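Local coordinates for protein Two-component system sensor histidine kinase (Bacteroides thetaiotaomicron, PDB 3OTT) that probably senses saccharides through this extracellular propeller-and-sandwich part and passes the signal on by histidine phosphorylation to regulate transcription, at residues 23-29 with 282-288; 276-282 with 295-301. One frame throughout, in Å; residues are numbered along the deposited sequence.

Contact 1 of 2, residues 23-29 with 282-288. With TBR (hexatantalum dodecabromide), chain D.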
loop_
_atom_site.group_PDB
_atom_site.type_symbol
_atom_site.label_atom_id
_atom_site.label_comp_id
_atom_site.label_asym_id
_atom_site.label_seq_id
_atom_site.Cartn_x
_atom_site.Cartn_y
_atom_site.Cartn_z
ATOM N N VAL B 23 27.639 -0.581 -28.346
ATOM C CA VAL B 23 26.756 -1.659 -27.861
ATOM C C VAL B 23 26.172 -1.420 -26.457
ATOM O O VAL B 23 26.908 -1.327 -25.468
ATOM C CB VAL B 23 27.455 -3.080 -27.904
ATOM C CG1 VAL B 23 26.484 -4.153 -27.553
ATOM C CG2 VAL B 23 28.019 -3.398 -29.293
ATOM N N VAL B 24 24.840 -1.383 -26.346
ATOM C CA VAL B 24 24.203 -1.178 -25.051
ATOM C C VAL B 24 23.598 -2.468 -24.560
ATOM O O VAL B 24 22.793 -3.085 -25.258
ATOM C CB VAL B 24 23.166 -0.061 -25.140
ATOM C CG1 VAL B 24 22.246 -0.012 -23.918
ATOM C CG2 VAL B 24 23.847 1.245 -25.342
ATOM N N SER B 25 23.904 -2.886 -23.350
ATOM C CA SER B 25 23.418 -4.192 -22.964
ATOM C C SER B 25 22.366 -4.167 -21.846
ATOM O O SER B 25 21.812 -5.213 -21.560
ATOM C CB SER B 25 24.602 -5.012 -22.490
ATOM O OG SER B 25 25.128 -4.291 -21.373
ATOM N N CYS B 26 22.199 -3.017 -21.155
ATOM C CA CYS B 26 21.238 -2.860 -20.083
ATOM C C CYS B 26 21.042 -1.401 -19.683
ATOM O O CYS B 26 21.874 -0.546 -20.008
ATOM C CB CYS B 26 21.664 -3.625 -18.842
ATOM S SG CYS B 26 23.294 -3.224 -18.289
ATOM N N PHE B 27 19.967 -1.165 -18.930
ATOM C CA PHE B 27 19.572 0.165 -18.456
ATOM C C PHE B 27 19.157 -0.016 -17.031
ATOM O O PHE B 27 18.569 -1.051 -16.696
ATOM C CB PHE B 27 18.349 0.751 -19.174
ATOM C CG PHE B 27 18.515 0.919 -20.642
ATOM C CD1 PHE B 27 18.214 -0.125 -21.512
ATOM C CD2 PHE B 27 18.985 2.110 -21.166
ATOM C CE1 PHE B 27 18.343 0.028 -22.879
ATOM C CE2 PHE B 27 19.156 2.243 -22.529
ATOM C CZ PHE B 27 18.825 1.240 -23.389
ATOM N N LEU B 28 19.424 0.996 -16.201
ATOM C CA LEU B 28 18.901 1.077 -14.833
ATOM C C LEU B 28 18.398 2.464 -14.653
ATOM O O LEU B 28 18.843 3.371 -15.318
ATOM C CB LEU B 28 20.018 0.814 -13.830
ATOM C CG LEU B 28 20.595 -0.582 -13.966
ATOM C CD1 LEU B 28 21.927 -0.719 -13.221
ATOM C CD2 LEU B 28 19.541 -1.608 -13.475
ATOM N N GLN B 29 17.464 2.646 -13.745
ATOM C CA GLN B 29 16.971 3.965 -13.426
ATOM C C GLN B 29 16.986 4.087 -11.906
ATOM O O GLN B 29 16.326 3.286 -11.226
ATOM C CB GLN B 29 15.554 4.114 -13.917
ATOM C CG GLN B 29 15.088 5.536 -13.810
ATOM C CD GLN B 29 13.702 5.770 -14.417
ATOM O OE1 GLN B 29 12.855 4.870 -14.425
ATOM N NE2 GLN B 29 13.470 6.996 -14.900
ATOM N N TRP B 282 19.613 -6.054 -27.664
ATOM C CA TRP B 282 20.170 -6.705 -26.453
ATOM C C TRP B 282 19.337 -6.553 -25.207
ATOM O O TRP B 282 19.353 -7.446 -24.398
ATOM C CB TRP B 282 21.594 -6.226 -26.109
ATOM C CG TRP B 282 22.594 -6.526 -27.196
ATOM C CD1 TRP B 282 23.188 -5.616 -28.055
ATOM C CD2 TRP B 282 23.039 -7.818 -27.618
ATOM N NE1 TRP B 282 24.005 -6.270 -28.919
ATOM C CE2 TRP B 282 23.932 -7.619 -28.680
ATOM C CE3 TRP B 282 22.789 -9.130 -27.169
ATOM C CZ2 TRP B 282 24.594 -8.670 -29.317
ATOM C CZ3 TRP B 282 23.455 -10.209 -27.830
ATOM C CH2 TRP B 282 24.345 -9.954 -28.882
ATOM N N ASN B 283 18.629 -5.428 -25.045
ATOM C CA ASN B 283 17.856 -5.141 -23.832
ATOM C C ASN B 283 16.753 -4.145 -24.099
ATOM O O ASN B 283 16.915 -3.221 -24.914
ATOM C CB ASN B 283 18.783 -4.630 -22.669
ATOM C CG ASN B 283 18.111 -4.718 -21.295
ATOM O OD1 ASN B 283 17.595 -3.692 -20.755
ATOM N ND2 ASN B 283 18.078 -5.934 -20.720
ATOM N N ILE B 284 15.619 -4.333 -23.423
ATOM C CA ILE B 284 14.502 -3.438 -23.520
ATOM C C ILE B 284 14.158 -3.112 -22.103
ATOM O O ILE B 284 13.993 -4.001 -21.237
ATOM C CB ILE B 284 13.234 -4.111 -24.220
ATOM C CG1 ILE B 284 13.564 -4.684 -25.615
ATOM C CG2 ILE B 284 12.048 -3.147 -24.324
ATOM C CD1 ILE B 284 12.348 -5.486 -26.251
ATOM N N PHE B 285 13.981 -1.822 -21.848
ATOM C CA PHE B 285 13.675 -1.416 -20.518
ATOM C C PHE B 285 12.573 -0.416 -20.564
ATOM O O PHE B 285 12.654 0.567 -21.316
ATOM C CB PHE B 285 14.928 -0.764 -19.946
ATOM C CG PHE B 285 14.718 -0.073 -18.661
ATOM C CD1 PHE B 285 14.466 -0.812 -17.498
ATOM C CD2 PHE B 285 14.818 1.328 -18.580
ATOM C CE1 PHE B 285 14.298 -0.181 -16.255
ATOM C CE2 PHE B 285 14.696 1.986 -17.331
ATOM C CZ PHE B 285 14.422 1.224 -16.164
ATOM N N ALA B 286 11.563 -0.631 -19.731
ATOM C CA ALA B 286 10.455 0.303 -19.589
ATOM C C ALA B 286 10.704 1.163 -18.355
ATOM O O ALA B 286 10.864 0.605 -17.277
ATOM C CB ALA B 286 9.056 -0.492 -19.475
ATOM N N ASP B 287 10.761 2.492 -18.487
ATOM C CA ASP B 287 11.171 3.306 -17.352
ATOM C C ASP B 287 9.934 3.641 -16.555
ATOM O O ASP B 287 8.838 3.289 -16.963
ATOM C CB ASP B 287 11.952 4.584 -17.765
ATOM C CG ASP B 287 11.131 5.575 -18.603
ATOM O OD1 ASP B 287 9.875 5.461 -18.640
ATOM O OD2 ASP B 287 11.747 6.507 -19.230
ATOM N N GLN B 288 10.112 4.348 -15.446
ATOM C CA GLN B 288 9.003 4.753 -14.557
ATOM C C GLN B 288 7.899 5.569 -15.242
ATOM O O GLN B 288 6.800 5.684 -14.727
ATOM C CB GLN B 288 9.556 5.518 -13.340
ATOM C CG GLN B 288 10.204 4.589 -12.298
ATOM C CD GLN B 288 9.187 3.574 -11.706
ATOM O OE1 GLN B 288 7.977 3.853 -11.607
ATOM N NE2 GLN B 288 9.681 2.402 -11.318
HETATM TA TA1 TBR D . 7.305 9.149 -10.414
HETATM TA TA2 TBR D . 9.310 10.390 -11.816
HETATM TA TA3 TBR D . 7.367 11.962 -10.434
HETATM TA TA4 TBR D . 10.050 11.836 -9.553
HETATM TA TA5 TBR D . 8.011 10.554 -8.131
HETATM TA TA6 TBR D . 9.860 9.021 -9.535
HETATM BR BR1 TBR D . 7.591 8.718 -12.962
HETATM BR BR2 TBR D . 5.186 10.549 -10.993
HETATM BR BR3 TBR D . 6.074 8.807 -8.178
HETATM BR BR4 TBR D . 8.363 6.896 -9.709
HETATM BR BR5 TBR D . 7.924 12.245 -12.980
HETATM BR BR6 TBR D . 6.229 12.489 -8.164
HETATM BR BR7 TBR D . 9.657 12.217 -6.993
HETATM BR BR8 TBR D . 12.010 10.318 -8.797
HETATM BR BR9 TBR D . 11.267 12.118 -11.838
HETATM BR BRA TBR D . 8.795 14.109 -9.955
HETATM BR BRB TBR D . 9.448 8.715 -6.983
HETATM BR BRC TBR D . 11.016 8.473 -11.810
#
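Gln29 and Phe285 meet where two blades of the N-terminal beta-propeller face each other through their innermost strands, 24-29 and 281-286. The short strand axes come within 5.4 Å and run nearly parallel, 22° apart. Side chains fill the gap between them. Gln29 can be followed outward: its CB sits at the edge of the Phe285 ring, 3.8 Å from CZ. Because CG lies anti to the backbone N (chi1 -171°) and the chain stays extended, the amide is carried past the ring to the turn after strand 281-286. There CD passes Asp287 CB, while NE2 bonds to Gly33 O in its own blade. OE1 reaches Gln288 N at 3.0 Å, with an N-H...O angle of 168° and the donor in the carbonyl plane on a lone pair. One amide thus ties both blades together. Next to it, Phe27 CB packs 3.6 Å from Phe285 CD2, and Phe27 O lies over one face of the Phe285 ring. Asn283 OD1 approaches the edge of the Phe27 ring, 3.7 Å from CD1. At the far end of the strands, Val23 CG1 comes obliquely to the Trp282 indole, 3.5 Å from NE1, whose N-H is taken by Asp297.

Contact 2 of 2, residues 276-282 with 295-301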
loop_
_atom_site.group_PDB
_atom_site.type_symbol
_atom_site.label_atom_id
_atom_site.label_comp_id
_atom_site.label_asym_id
_atom_site.label_seq_id
_atom_site.Cartn_x
_atom_site.Cartn_y
_atom_site.Cartn_z
ATOM N N LEU B 276 14.268 2.510 -36.012
ATOM C CA LEU B 276 15.012 1.768 -35.010
ATOM C C LEU B 276 16.456 1.862 -35.430
ATOM O O LEU B 276 16.746 1.626 -36.584
ATOM C CB LEU B 276 14.600 0.302 -35.029
ATOM C CG LEU B 276 15.403 -0.646 -34.161
ATOM C CD1 LEU B 276 15.252 -0.310 -32.733
ATOM C CD2 LEU B 276 14.954 -2.150 -34.466
ATOM N N THR B 277 17.336 2.181 -34.485
ATOM C CA THR B 277 18.758 2.470 -34.789
ATOM C C THR B 277 19.519 1.233 -35.290
ATOM O O THR B 277 20.338 1.323 -36.201
ATOM C CB THR B 277 19.490 3.065 -33.537
ATOM O OG1 THR B 277 20.756 3.562 -33.934
ATOM C CG2 THR B 277 19.710 2.033 -32.425
ATOM N N ASN B 278 19.237 0.065 -34.705
ATOM C CA ASN B 278 19.876 -1.165 -35.171
ATOM C C ASN B 278 18.933 -2.339 -34.861
ATOM O O ASN B 278 18.134 -2.250 -33.925
ATOM C CB ASN B 278 21.231 -1.308 -34.446
ATOM C CG ASN B 278 21.973 -2.574 -34.808
ATOM O OD1 ASN B 278 21.933 -3.552 -34.064
ATOM N ND2 ASN B 278 22.721 -2.539 -35.903
ATOM N N ASN B 279 19.089 -3.441 -35.591
ATOM C CA ASN B 279 18.133 -4.578 -35.596
ATOM C C ASN B 279 18.447 -5.557 -34.472
ATOM O O ASN B 279 17.614 -6.433 -34.156
ATOM C CB ASN B 279 18.149 -5.328 -36.958
ATOM C CG ASN B 279 17.311 -4.627 -38.040
ATOM O OD1 ASN B 279 16.460 -3.778 -37.748
ATOM N ND2 ASN B 279 17.574 -4.955 -39.300
ATOM N N ILE B 280 19.653 -5.476 -33.905
ATOM C CA ILE B 280 19.968 -6.391 -32.866
ATOM C C ILE B 280 19.658 -5.790 -31.522
ATOM O O ILE B 280 20.401 -4.907 -31.062
ATOM C CB ILE B 280 21.407 -6.921 -32.893
ATOM C CG1 ILE B 280 21.657 -7.772 -34.158
ATOM C CG2 ILE B 280 21.638 -7.797 -31.629
ATOM C CD1 ILE B 280 23.109 -7.727 -34.708
ATOM N N ILE B 281 18.616 -6.302 -30.848
ATOM C CA ILE B 281 18.159 -5.681 -29.594
ATOM C C ILE B 281 18.538 -6.477 -28.334
ATOM O O ILE B 281 17.840 -7.438 -27.967
ATOM C CB ILE B 281 16.631 -5.423 -29.635
ATOM C CG1 ILE B 281 16.282 -4.449 -30.768
ATOM C CG2 ILE B 281 16.132 -4.792 -28.329
ATOM C CD1 ILE B 281 14.832 -4.553 -31.244
ATOM N N TRP B 282 19.613 -6.054 -27.664
ATOM C CA TRP B 282 20.170 -6.705 -26.453
ATOM C C TRP B 282 19.337 -6.553 -25.207
ATOM O O TRP B 282 19.353 -7.446 -24.398
ATOM C CB TRP B 282 21.594 -6.226 -26.109
ATOM C CG TRP B 282 22.594 -6.526 -27.196
ATOM C CD1 TRP B 282 23.188 -5.616 -28.055
ATOM C CD2 TRP B 282 23.039 -7.818 -27.618
ATOM N NE1 TRP B 282 24.005 -6.270 -28.919
ATOM C CE2 TRP B 282 23.932 -7.619 -28.680
ATOM C CE3 TRP B 282 22.789 -9.130 -27.169
ATOM C CZ2 TRP B 282 24.594 -8.670 -29.317
ATOM C CZ3 TRP B 282 23.455 -10.209 -27.830
ATOM C CH2 TRP B 282 24.345 -9.954 -28.882
ATOM N N GLY B 295 18.248 -1.037 -26.269
ATOM C CA GLY B 295 19.699 -1.067 -26.366
ATOM C C GLY B 295 20.109 -2.099 -27.397
ATOM O O GLY B 295 19.758 -3.333 -27.284
ATOM N N THR B 296 20.899 -1.616 -28.354
ATOM C CA THR B 296 21.141 -2.327 -29.538
ATOM C C THR B 296 22.638 -2.416 -29.778
ATOM O O THR B 296 23.457 -1.939 -28.987
ATOM C CB THR B 296 20.478 -1.659 -30.734
ATOM O OG1 THR B 296 21.286 -0.551 -31.114
ATOM C CG2 THR B 296 19.068 -1.128 -30.414
ATOM N N ASP B 297 22.968 -3.102 -30.870
ATOM C CA ASP B 297 24.297 -3.283 -31.294
ATOM C C ASP B 297 24.865 -1.978 -31.865
ATOM O O ASP B 297 26.045 -1.907 -32.107
ATOM C CB ASP B 297 24.342 -4.371 -32.385
ATOM C CG ASP B 297 25.526 -5.278 -32.226
ATOM O OD1 ASP B 297 25.796 -5.689 -31.084
ATOM O OD2 ASP B 297 26.187 -5.578 -33.238
ATOM N N TYR B 298 24.036 -0.940 -32.020
ATOM C CA TYR B 298 24.546 0.362 -32.379
ATOM C C TYR B 298 23.671 1.508 -31.830
ATOM O O TYR B 298 22.770 2.010 -32.523
ATOM C CB TYR B 298 24.817 0.443 -33.891
ATOM C CG TYR B 298 25.436 1.771 -34.363
ATOM C CD1 TYR B 298 26.741 2.118 -34.040
ATOM C CD2 TYR B 298 24.683 2.676 -35.122
ATOM C CE1 TYR B 298 27.272 3.344 -34.441
ATOM C CE2 TYR B 298 25.214 3.868 -35.554
ATOM C CZ TYR B 298 26.497 4.193 -35.208
ATOM O OH TYR B 298 26.993 5.378 -35.640
ATOM N N GLY B 299 23.947 1.946 -30.603
ATOM C CA GLY B 299 23.175 3.033 -29.993
ATOM C C GLY B 299 21.876 2.585 -29.303
ATOM O O GLY B 299 21.593 1.377 -29.153
ATOM N N ILE B 300 21.028 3.563 -29.026
ATOM C CA ILE B 300 19.819 3.434 -28.246
ATOM C C ILE B 300 18.700 4.052 -29.027
ATOM O O ILE B 300 18.847 5.104 -29.608
ATOM C CB ILE B 300 19.988 4.230 -26.921
ATOM C CG1 ILE B 300 20.910 3.494 -25.991
ATOM C CG2 ILE B 300 18.659 4.542 -26.221
ATOM C CD1 ILE B 300 21.574 4.404 -24.959
ATOM N N SER B 301 17.561 3.384 -29.025
ATOM C CA SER B 301 16.366 3.896 -29.606
ATOM C C SER B 301 15.403 4.132 -28.473
ATOM O O SER B 301 15.130 3.233 -27.639
ATOM C CB SER B 301 15.798 2.863 -30.590
ATOM O OG SER B 301 16.181 3.118 -31.929
#
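Thr296 and Thr277 meet because of their torsions: chi1 of 78° sets Thr296 OG1 between its backbone N and carbonyl carbon, while Thr277, at -169°, has CG2 in the corresponding place, so that CG2 and Thr296 OG1 lie 3.3 Å apart. The setting is the start of a propeller blade, where the hairpin of strands 281-286 and 292-296 opens into turns. Ile281 and Thr296 form an antiparallel non-hydrogen-bonded pair. Thr296 OG1 makes an ST turn, accepting from Tyr298 N at 2.9 Å, and donates to Gly299 O at 2.8 Å from above the carbonyl plane. A valine here would probably leave Tyr298 N without this acceptor and the turn held to Gly299 O through the backbone N-H alone. Facing it, Asn278 OD1 makes an Asx turn by accepting from Ile280 N at 3.0 Å, and Asp297 N adds a weak bond to the same oxygen. The main bond of Asp297 N goes to Ile280 O, 3.1 Å away and in the carbonyl plane. Thr277 N binds Ser301 OG, which also pairs with Asn14 on the blade's outer strand; Thr277 OG1 bonds to Tyr16 OH. Asp297 OD1 receives Trp282 NE1 on its anti side at 2.9 Å (159° at the hydrogen), exactly in the indole plane.

In the fold
Contact 2 lies within one propeller blade, whereas contact 1 joins that blade to the next; their centres are 11 Å apart. Strand 13-15 supplies the outer strand of the blade holding 281-303, so the N-terminal part of the chain closes the ring just before 24-29 begins the adjoining blade. Trp282 belongs to both contacts, and with Asn283 it faces Gly295 in a classic beta bulge, where Asn283 O is 2.9 Å from Gly295 N. Val24 N reaches Thr296 O at 3.0 Å, a direct backbone bond between the blades. The bound tantalum bromide cluster touches contact 1 alone, its BR1 lying 3.6 Å from Gln288 O; contact 2 holds none of its pocket residues.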